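Long-range contacts in exosome complex component Rrp41 (Archaeoglobus fulgidus, PDB 3M7N), which probably acts as the catalytic subunit of the archaeal exosome, degrading RNA from its 3' end and also able to synthesize heteromeric RNA tails: residues C43-G48 / R137-N142; K51-V56 / E128-D133. The protein carries 1 engineered substitution. All coordinates share one frame; numbering follows the deposited sequence.

Interaction 1. Residues C43-G48 / R137-N142. With nucleotides of chain L.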
# COMPACT_ATOMS: atom_id res chain seq x y z
N CYS E 43 -21.15 4.61 -21.97
CA CYS E 43 -22.57 4.39 -22.11
C CYS E 43 -23.28 4.94 -20.90
O CYS E 43 -22.89 4.65 -19.78
CB CYS E 43 -22.86 2.89 -22.26
SG CYS E 43 -24.63 2.43 -22.16
N TYR E 44 -24.31 5.76 -21.14
CA TYR E 44 -25.27 6.10 -20.10
C TYR E 44 -26.53 5.24 -20.25
O TYR E 44 -27.03 5.02 -21.35
CB TYR E 44 -25.61 7.60 -20.09
CG TYR E 44 -26.68 7.96 -19.07
CD1 TYR E 44 -26.37 8.07 -17.72
CD2 TYR E 44 -27.98 8.17 -19.46
CE1 TYR E 44 -27.36 8.39 -16.78
CE2 TYR E 44 -28.97 8.49 -18.53
CZ TYR E 44 -28.65 8.59 -17.19
OH TYR E 44 -29.63 8.92 -16.27
N LEU E 45 -27.04 4.72 -19.14
CA LEU E 45 -28.05 3.68 -19.17
C LEU E 45 -28.98 3.92 -18.02
O LEU E 45 -28.54 4.17 -16.90
CB LEU E 45 -27.38 2.32 -19.02
CG LEU E 45 -28.00 0.91 -19.07
CD1 LEU E 45 -29.22 0.73 -18.17
CD2 LEU E 45 -28.20 0.39 -20.47
N GLU E 46 -30.27 3.87 -18.32
CA GLU E 46 -31.29 3.85 -17.30
C GLU E 46 -32.02 2.50 -17.37
O GLU E 46 -32.12 1.87 -18.43
CB GLU E 46 -32.25 5.02 -17.49
CG GLU E 46 -31.66 6.37 -17.11
CD GLU E 46 -32.59 7.55 -17.42
OE1 GLU E 46 -32.13 8.71 -17.38
OE2 GLU E 46 -33.78 7.30 -17.73
N MET E 47 -32.50 2.06 -16.22
CA MET E 47 -33.18 0.79 -16.13
C MET E 47 -34.04 0.91 -14.90
O MET E 47 -33.56 0.73 -13.78
CB MET E 47 -32.15 -0.31 -15.96
CG MET E 47 -32.69 -1.70 -15.88
SD MET E 47 -31.37 -2.90 -16.07
CE MET E 47 -32.29 -4.39 -16.48
N GLY E 48 -35.31 1.24 -15.11
CA GLY E 48 -36.16 1.62 -14.00
C GLY E 48 -35.57 2.88 -13.38
O GLY E 48 -35.20 3.82 -14.08
N ARG E 137 -26.64 -3.90 -10.44
CA ARG E 137 -25.54 -4.68 -11.02
C ARG E 137 -25.84 -5.13 -12.46
O ARG E 137 -24.95 -5.18 -13.30
CB ARG E 137 -25.13 -5.85 -10.12
CG ARG E 137 -25.74 -7.18 -10.48
CD ARG E 137 -25.45 -8.21 -9.40
NE ARG E 137 -25.81 -7.69 -8.09
CZ ARG E 137 -25.51 -8.29 -6.94
NH1 ARG E 137 -24.86 -9.45 -6.95
NH2 ARG E 137 -25.87 -7.76 -5.79
N THR E 138 -27.11 -5.42 -12.75
CA THR E 138 -27.51 -5.81 -14.11
C THR E 138 -27.47 -4.59 -15.04
O THR E 138 -26.93 -4.66 -16.14
CB THR E 138 -28.90 -6.54 -14.15
OG1 THR E 138 -29.97 -5.62 -13.89
CG2 THR E 138 -28.95 -7.66 -13.12
N ALA E 139 -28.00 -3.47 -14.57
CA ALA E 139 -27.84 -2.20 -15.27
C ALA E 139 -26.38 -1.90 -15.65
O ALA E 139 -26.08 -1.61 -16.82
CB ALA E 139 -28.42 -1.07 -14.46
N CYS E 140 -25.47 -2.02 -14.69
CA CYS E 140 -24.05 -1.75 -14.98
C CYS E 140 -23.49 -2.71 -16.00
O CYS E 140 -22.75 -2.32 -16.91
CB CYS E 140 -23.19 -1.77 -13.70
SG CYS E 140 -23.71 -0.47 -12.55
N LEU E 141 -23.83 -3.99 -15.87
CA LEU E 141 -23.34 -4.95 -16.85
C LEU E 141 -23.83 -4.59 -18.26
O LEU E 141 -23.06 -4.69 -19.23
CB LEU E 141 -23.73 -6.37 -16.46
CG LEU E 141 -22.90 -7.11 -15.41
CD1 LEU E 141 -23.60 -8.43 -15.00
CD2 LEU E 141 -21.48 -7.36 -15.92
N ASN E 142 -25.08 -4.15 -18.37
CA ASN E 142 -25.59 -3.78 -19.69
C ASN E 142 -24.86 -2.57 -20.21
O ASN E 142 -24.48 -2.52 -21.38
CB ASN E 142 -27.11 -3.53 -19.71
CG ASN E 142 -27.90 -4.80 -19.55
OD1 ASN E 142 -27.61 -5.82 -20.20
ND2 ASN E 142 -28.91 -4.77 -18.68
P C L 6 -28.72 -6.20 -3.95
OP1 C L 6 -29.18 -6.86 -5.20
OP2 C L 6 -27.42 -6.60 -3.36
O5' C L 6 -28.74 -4.60 -4.16
C5' C L 6 -29.92 -4.02 -4.72
C4' C L 6 -30.20 -2.62 -4.22
O4' C L 6 -30.09 -2.53 -2.77
C3' C L 6 -29.23 -1.53 -4.66
O3' C L 6 -29.39 -1.26 -6.05
C2' C L 6 -29.74 -0.40 -3.76
O2' C L 6 -30.98 0.15 -4.19
C1' C L 6 -29.93 -1.16 -2.44
N1 C L 6 -28.75 -0.97 -1.55
C2 C L 6 -28.69 0.20 -0.78
O2 C L 6 -29.61 1.02 -0.87
N3 C L 6 -27.63 0.39 0.03
C4 C L 6 -26.66 -0.53 0.10
N4 C L 6 -25.63 -0.28 0.93
C5 C L 6 -26.71 -1.73 -0.68
C6 C L 6 -27.76 -1.91 -1.48

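Interaction 2. Residues K51-V56 / E128-D133. With nucleotides of chain L.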
# COMPACT_ATOMS: atom_id res chain seq x y z
N LYS E 51 -29.79 4.63 -12.46
CA LYS E 51 -29.11 5.48 -13.43
C LYS E 51 -27.62 5.25 -13.30
O LYS E 51 -27.03 5.57 -12.28
CB LYS E 51 -29.42 6.96 -13.20
CG LYS E 51 -30.88 7.29 -13.27
CD LYS E 51 -31.10 8.78 -13.46
CE LYS E 51 -32.57 9.13 -13.31
NZ LYS E 51 -32.75 10.58 -13.48
N VAL E 52 -27.02 4.70 -14.35
CA VAL E 52 -25.64 4.30 -14.27
C VAL E 52 -24.87 4.84 -15.44
O VAL E 52 -25.44 5.14 -16.49
CB VAL E 52 -25.49 2.76 -14.26
CG1 VAL E 52 -26.42 2.15 -13.23
CG2 VAL E 52 -25.78 2.19 -15.63
N ILE E 53 -23.56 4.95 -15.26
CA ILE E 53 -22.68 5.33 -16.35
C ILE E 53 -21.42 4.44 -16.41
O ILE E 53 -20.86 4.07 -15.39
CB ILE E 53 -22.36 6.86 -16.32
CG1 ILE E 53 -21.55 7.26 -17.55
CG2 ILE E 53 -21.67 7.26 -15.01
CD1 ILE E 53 -21.71 8.72 -17.92
N ALA E 54 -21.01 4.08 -17.61
CA ALA E 54 -19.90 3.15 -17.77
C ALA E 54 -18.86 3.77 -18.65
O ALA E 54 -19.18 4.54 -19.56
CB ALA E 54 -20.37 1.82 -18.39
N ALA E 55 -17.61 3.39 -18.41
CA ALA E 55 -16.48 3.96 -19.12
C ALA E 55 -15.41 2.91 -19.30
O ALA E 55 -15.12 2.12 -18.39
CB ALA E 55 -15.93 5.18 -18.36
N VAL E 56 -14.81 2.91 -20.48
CA VAL E 56 -13.78 1.96 -20.82
C VAL E 56 -12.50 2.65 -21.28
O VAL E 56 -12.52 3.58 -22.10
CB VAL E 56 -14.27 1.01 -21.93
CG1 VAL E 56 -13.11 0.18 -22.50
CG2 VAL E 56 -15.39 0.13 -21.40
N GLU E 128 -20.44 3.48 -12.70
CA GLU E 128 -20.84 4.29 -11.57
C GLU E 128 -22.35 4.32 -11.44
O GLU E 128 -23.06 4.70 -12.37
CB GLU E 128 -20.33 5.71 -11.76
CG GLU E 128 -19.89 6.38 -10.48
CD GLU E 128 -18.60 5.80 -9.94
OE1 GLU E 128 -17.59 5.70 -10.68
OE2 GLU E 128 -18.60 5.42 -8.76
N VAL E 129 -22.84 3.92 -10.27
CA VAL E 129 -24.25 4.03 -9.99
C VAL E 129 -24.56 5.44 -9.48
O VAL E 129 -24.26 5.77 -8.34
CB VAL E 129 -24.73 2.98 -8.97
CG1 VAL E 129 -26.22 3.08 -8.78
CG2 VAL E 129 -24.35 1.58 -9.42
N LEU E 130 -25.17 6.25 -10.33
CA LEU E 130 -25.56 7.61 -9.99
C LEU E 130 -26.87 7.59 -9.24
O LEU E 130 -27.14 8.45 -8.40
CB LEU E 130 -25.69 8.44 -11.27
CG LEU E 130 -24.36 8.60 -12.01
CD1 LEU E 130 -24.54 9.38 -13.30
CD2 LEU E 130 -23.31 9.28 -11.09
N GLN E 131 -27.72 6.62 -9.56
CA GLN E 131 -28.96 6.45 -8.85
C GLN E 131 -29.28 4.98 -8.82
O GLN E 131 -29.26 4.30 -9.86
CB GLN E 131 -30.11 7.26 -9.48
CG GLN E 131 -31.40 7.22 -8.64
CD GLN E 131 -32.53 8.04 -9.25
OE1 GLN E 131 -33.52 7.49 -9.72
NE2 GLN E 131 -32.38 9.36 -9.23
N ALA E 132 -29.58 4.49 -7.62
CA ALA E 132 -29.66 3.06 -7.38
C ALA E 132 -31.08 2.59 -7.18
O ALA E 132 -31.87 3.20 -6.47
CB ALA E 132 -28.82 2.67 -6.19
N ASP E 133 -31.39 1.48 -7.82
CA ASP E 133 -32.60 0.75 -7.47
C ASP E 133 -32.26 -0.73 -7.58
O ASP E 133 -31.09 -1.08 -7.77
CB ASP E 133 -33.77 1.14 -8.38
CG ASP E 133 -35.10 0.96 -7.70
OD1 ASP E 133 -35.66 1.95 -7.16
OD2 ASP E 133 -35.59 -0.18 -7.67
P C L 6 -28.72 -6.20 -3.95
OP1 C L 6 -29.18 -6.86 -5.20
OP2 C L 6 -27.42 -6.60 -3.36
O5' C L 6 -28.74 -4.60 -4.16
C5' C L 6 -29.92 -4.02 -4.72
C4' C L 6 -30.20 -2.62 -4.22
O4' C L 6 -30.09 -2.53 -2.77
C3' C L 6 -29.23 -1.53 -4.66
O3' C L 6 -29.39 -1.26 -6.05
C2' C L 6 -29.74 -0.40 -3.76
O2' C L 6 -30.98 0.15 -4.19
C1' C L 6 -29.93 -1.16 -2.44
N1 C L 6 -28.75 -0.97 -1.55
C2 C L 6 -28.69 0.20 -0.78
O2 C L 6 -29.61 1.02 -0.87
N3 C L 6 -27.63 0.39 0.03
C4 C L 6 -26.66 -0.53 0.10
N4 C L 6 -25.63 -0.28 0.93
C5 C L 6 -26.71 -1.73 -0.68
C6 C L 6 -27.76 -1.91 -1.48

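Interaction 1. Residues C43-G48 / R137-N142
M47 and L45 pack on A139 and N142, about one turn apart on helix 136-150, as part of the helix-on-sheet layer of the RNase PH fold. Two places apart on strand 41-47, their side chains leave it on the same side, toward the helix. M47 has CG anti to the backbone N (chi1 -179°) and a chain extended beyond it, which carries the thioether alongside the helix: SD rests 3.7 Å from A139 CA and 3.8 Å from A139 CB. The methyl beyond it rests against two polar side chains, with CE 3.7 Å from T138 OG1 and 4.1 Å from N142 ND2; M47 crosses both at about a right angle. L45 meets the helix with its branch, CG lying 3.9 Å from A139 O and CD2 4.1 Å from N142 CB. An alanine in place of M47 would remove the thioether, and A139, T138 and N142 would probably lose their shared apolar partner and pack less firmly on the strand. The axes of strand 43-47 and helix 137-142 come within 8.5 Å, at 146° between their directions, and the two segments meet by van der Waals contact, the polar groups being engaged elsewhere. T138 OG1 bonds to G135 O, and N142 OD1 to S161 N on strand 158-167, whose V162 also touches M47. On another side of the helix, R137 bends at chi3 toward the RNA, its NH1 bonded to Q205 OE1. OP2 of C6 of chain L lies at the edge of the R137 guanidinium, in its plane, 3.1 Å from NH2.

Interaction 2. Residues K51-V56 / E128-D133
K51 places CG anti to its own carbonyl carbon (chi1 -58°), Q131 places CG anti to the backbone N (chi1 -173°), and both chains then extend, lying side by side and pointing the same way. Their stems meet at CB, 3.8 Å apart. Beneath them strands 50-60 and 122-129 pair antiparallel, and the register slips by one at a classic beta bulge: L130 and Q131 both face K51. K51 O therefore takes two donors, L130 N at 2.8 Å nearly along the C=O axis and Q131 N at 3.0 Å in the carbonyl plane, on a lone pair. The L130 bond is the more bent, at 135° about its hydrogen. K51 N donates in return to Q131 O. Past the bulge, I53 and E128 form a hydrogen-bonded pair, with V52 and V129 as the non-hydrogen-bonded pair between. I53 CG2 packs on the stem of E128 and lies 4.0 Å from L130 CD1. Further on, D133 O lies so near O3' of C6 of chain L that the modelled bond is doubtful. The neighbouring ends of K51 and Q131 serve the assembly: K51 NZ forms a salt bridge, and Q131 NE2 a hydrogen bond, to OE1 of E43 of the neighbouring exonuclease 2 subunit. Such a double grip would probably favour an ionised carboxylate there, balancing the lysine charge at the subunit interface.

The centres of interactions 1 and 2 lie about 7 Å apart, and both involve one mixed sheet, in which strand 50-60 stands between strands 41-47 and 122-129. Along the chain the order is 43-48, 51-56, 128-133, 137-142, so the hairpin of strands 41-47 and 50-60 meets, in reverse order, the later strand 122-129 and helix 136-150. L45 O lies 3.0 Å from V52 N, a probable hydrogen bond joining the contacts. V52 also touches C140, so the helix spans both hairpin strands. At interaction 2 the face bearing K51, I53, E128 and Q131 turns to the exonuclease 2 subunit, while at interaction 1 the helix packs on the sheet. D133 and R137 both approach C6 of the bound RNA, chain L.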